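Metallo-beta-lactamase (Chryseobacterium indologenes, PDB 3L6N) hydrolyses the beta-lactam ring of penicillins, cephalosporins and carbapenems with the help of bound zinc, conferring antibiotic resistance. Local coordinates at residues V6-I11 against I17-G22. Residues are numbered along the deposited sequence; the frame is centred on the assembly and turned at random. Where two conformers were deposited one is given.
Sequences VIEPPI and IYKTFG
Val-6 and Lys-19 face each other as an antiparallel hydrogen-bonded pair, Val-6 N giving to Lys-19 O at 3.0 Å and Lys-19 N returning to Val-6 O at 2.8 Å. A third bond, Glu-8 N to Ile-17 O (2.9 Å, 167° at the hydrogen), extends the pairing just past the end of strand 6-7. The close-packed part lies here. Glu-8 sets CG beside its own backbone N (chi1 -58°), where it crosses Ile-17 CB at 4.0 Å; the bend at chi2 then swings the carboxylate to the aliphatic stem of Lys-19, OE2 lying 3.7 Å from Lys-19 CD. The charged ends part company: OE2 accepts from Trp-203 NE1, while the lysine chain folds twice and gives NZ to Asn-32. On the face of Ile-7 and Tyr-18 the touch is slighter, Ile-7 CG1 against Tyr-18 CB at 4.1 Å. Beyond Glu-8 the backbones separate and a water bridges the gap, accepting from Ile-17 N (2.8 Å) and donating weakly to Glu-8 O. The antiparallel pairing of strand 6-7 with strand 15-24 makes a beta hairpin, and strand 6-7 edges the N-terminal sheet of the alpha-beta/beta-alpha sandwich of metallo-beta-lactamases.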
ATOM      1  N   VAL A   6       8.253  10.030   6.602  1.00  9.23           N
ATOM      2  CA  VAL A   6       8.333   9.596   7.986  1.00  8.98           C
ATOM      3  C   VAL A   6       8.343   8.076   8.016  1.00  8.05           C
ATOM      4  O   VAL A   6       7.408   7.438   7.530  1.00  8.15           O
ATOM      5  CB  VAL A   6       7.124  10.137   8.799  1.00  9.19           C
ATOM      6  CG1 VAL A   6       7.111   9.594  10.230  1.00 10.48           C
ATOM      7  CG2 VAL A   6       7.140  11.667   8.818  1.00 10.49           C
ATOM      8  N   ILE A   7       9.414   7.503   8.556  1.00  6.98           N
ATOM      9  CA  ILE A   7       9.452   6.059   8.775  1.00  6.38           C
ATOM     10  C   ILE A   7       9.126   5.848  10.240  1.00  5.60           C
ATOM     11  O   ILE A   7       9.827   6.345  11.126  1.00  6.26           O
ATOM     12  CB  ILE A   7      10.826   5.446   8.412  1.00  5.71           C
ATOM     13  CG1 ILE A   7      11.125   5.690   6.930  1.00  6.11           C
ATOM     14  CG2 ILE A   7      10.836   3.934   8.707  1.00  6.27           C
ATOM     15  CD1 ILE A   7      12.560   5.373   6.510  1.00  5.68           C
ATOM     16  N   GLU A   8       8.037   5.128  10.486  1.00  5.60           N
ATOM     17  CA  GLU A   8       7.551   4.904  11.845  1.00  5.68           C
ATOM     18  C   GLU A   8       8.358   3.814  12.554  1.00  5.66           C
ATOM     19  O   GLU A   8       8.997   2.983  11.903  1.00  6.16           O
ATOM     20  CB  GLU A   8       6.072   4.514  11.806  1.00  6.05           C
ATOM     21  CG  GLU A   8       5.168   5.540  11.139  1.00  6.80           C
ATOM     22  CD  GLU A   8       4.860   6.752  12.004  1.00  8.66           C
ATOM     23  OE1 GLU A   8       5.534   6.961  13.044  1.00 10.95           O
ATOM     24  OE2 GLU A   8       3.946   7.516  11.611  1.00 10.93           O
ATOM     25  N   PRO A   9       8.332   3.801  13.900  1.00  5.33           N
ATOM     26  CA  PRO A   9       8.980   2.685  14.601  1.00  5.04           C
ATOM     27  C   PRO A   9       8.373   1.361  14.135  1.00  5.08           C
ATOM     28  O   PRO A   9       7.144   1.262  14.022  1.00  5.44           O
ATOM     29  CB  PRO A   9       8.643   2.954  16.079  1.00  5.48           C
ATOM     30  CG  PRO A   9       8.360   4.432  16.123  1.00  5.02           C
ATOM     31  CD  PRO A   9       7.638   4.703  14.839  1.00  5.84           C
ATOM     32  N   PRO A  10       9.226   0.364  13.824  1.00  4.60           N
ATOM     33  CA  PRO A  10       8.717  -0.835  13.178  1.00  4.88           C
ATOM     34  C   PRO A  10       7.940  -1.760  14.098  1.00  4.96           C
ATOM     35  O   PRO A  10       8.065  -1.682  15.342  1.00  5.78           O
ATOM     36  CB  PRO A  10       9.993  -1.540  12.690  1.00  4.39           C
ATOM     37  CG  PRO A  10      11.082  -1.034  13.601  1.00  5.38           C
ATOM     38  CD  PRO A  10      10.701   0.397  13.829  1.00  4.91           C
ATOM     39  N   ILE A  11       7.134  -2.621  13.479  0.70  4.86           N
ATOM     40  CA  ILE A  11       6.481  -3.729  14.153  0.70  5.17           C
ATOM     41  C   ILE A  11       7.431  -4.921  14.088  0.70  5.42           C
ATOM     42  O   ILE A  11       7.865  -5.320  13.003  0.70  5.09           O
ATOM     43  CB  ILE A  11       5.116  -4.094  13.487  0.70  5.20           C
ATOM     44  CG1 ILE A  11       4.176  -2.884  13.434  0.70  6.54           C
ATOM     45  CG2 ILE A  11       4.439  -5.264  14.223  0.70  5.78           C
ATOM     46  CD1 ILE A  11       4.094  -2.204  12.084  0.70  9.09           C
ATOM     47  N   ILE A  17       5.889   0.993   8.680  1.00  4.36           N
ATOM     48  CA  ILE A  17       4.928   1.910   8.072  1.00  4.52           C
ATOM     49  C   ILE A  17       5.736   3.126   7.682  1.00  4.32           C
ATOM     50  O   ILE A  17       6.536   3.587   8.476  1.00  4.63           O
ATOM     51  CB  ILE A  17       3.864   2.361   9.092  1.00  4.97           C
ATOM     52  CG1 ILE A  17       3.079   1.149   9.601  1.00  6.96           C
ATOM     53  CG2 ILE A  17       2.936   3.427   8.478  1.00  5.46           C
ATOM     54  CD1 ILE A  17       2.665   1.285  11.068  1.00 11.97           C
ATOM     55  N   TYR A  18       5.572   3.617   6.458  1.00  4.75           N
ATOM     56  CA  TYR A  18       6.184   4.898   6.096  1.00  4.72           C
ATOM     57  C   TYR A  18       5.171   5.843   5.467  1.00  5.24           C
ATOM     58  O   TYR A  18       4.277   5.424   4.733  1.00  6.44           O
ATOM     59  CB  TYR A  18       7.466   4.735   5.258  1.00  4.56           C
ATOM     60  CG  TYR A  18       7.305   4.400   3.789  1.00  4.33           C
ATOM     61  CD1 TYR A  18       7.360   5.407   2.818  1.00  6.37           C
ATOM     62  CD2 TYR A  18       7.156   3.084   3.359  1.00  4.28           C
ATOM     63  CE1 TYR A  18       7.251   5.114   1.464  1.00  5.23           C
ATOM     64  CE2 TYR A  18       7.051   2.773   1.995  1.00  4.61           C
ATOM     65  CZ  TYR A  18       7.098   3.797   1.054  1.00  4.85           C
ATOM     66  OH  TYR A  18       6.982   3.524  -0.292  1.00  5.30           O
ATOM     67  N   LYS A  19       5.301   7.125   5.784  1.00  6.03           N
ATOM     68  CA  LYS A  19       4.323   8.115   5.315  1.00  6.59           C
ATOM     69  C   LYS A  19       5.025   9.042   4.337  1.00  6.13           C
ATOM     70  O   LYS A  19       6.141   9.474   4.603  1.00  6.73           O
ATOM     71  CB  LYS A  19       3.790   8.963   6.479  1.00  6.79           C
ATOM     72  CG  LYS A  19       3.044   8.229   7.573  1.00  8.98           C
ATOM     73  CD  LYS A  19       2.499   9.210   8.618  1.00 12.29           C
ATOM     74  CE  LYS A  19       1.405  10.120   8.057  1.00 13.96           C
ATOM     75  NZ  LYS A  19       0.047   9.493   7.899  1.00 16.94           N
ATOM     76  N   THR A  20       4.391   9.304   3.198  1.00  5.70           N
ATOM     77  CA  THR A  20       4.891  10.317   2.252  1.00  5.83           C
ATOM     78  C   THR A  20       3.803  11.334   1.955  1.00  6.24           C
ATOM     79  O   THR A  20       2.620  11.091   2.202  1.00  6.48           O
ATOM     80  CB  THR A  20       5.439   9.709   0.937  1.00  5.55           C
ATOM     81  OG1 THR A  20       4.382   9.146   0.152  1.00  5.38           O
ATOM     82  CG2 THR A  20       6.504   8.653   1.234  1.00  5.91           C
ATOM     83  N   PHE A  21       4.223  12.486   1.441  1.00  6.64           N
ATOM     84  CA  PHE A  21       3.343  13.640   1.320  1.00  7.13           C
ATOM     85  C   PHE A  21       3.320  14.146  -0.104  1.00  6.59           C
ATOM     86  O   PHE A  21       4.318  14.047  -0.825  1.00  7.52           O
ATOM     87  CB  PHE A  21       3.837  14.758   2.239  1.00  6.99           C
ATOM     88  CG  PHE A  21       3.822  14.388   3.689  1.00  8.01           C
ATOM     89  CD1 PHE A  21       4.949  13.831   4.294  1.00  9.10           C
ATOM     90  CD2 PHE A  21       2.672  14.576   4.450  1.00 10.19           C
ATOM     91  CE1 PHE A  21       4.922  13.465   5.643  1.00 11.14           C
ATOM     92  CE2 PHE A  21       2.642  14.224   5.794  1.00 10.95           C
ATOM     93  CZ  PHE A  21       3.765  13.671   6.390  1.00 11.56           C
ATOM     94  N   GLY A  22       2.177  14.693  -0.493  1.00  6.98           N
ATOM     95  CA  GLY A  22       2.047  15.343  -1.801  1.00  7.93           C
ATOM     96  C   GLY A  22       1.072  16.494  -1.711  1.00  8.50           C
ATOM     97  O   GLY A  22       0.114  16.438  -0.945  1.00  9.41           O
TER
HETATM   98  O   HOH W   1       6.945   1.305  11.251  1.00  9.99           O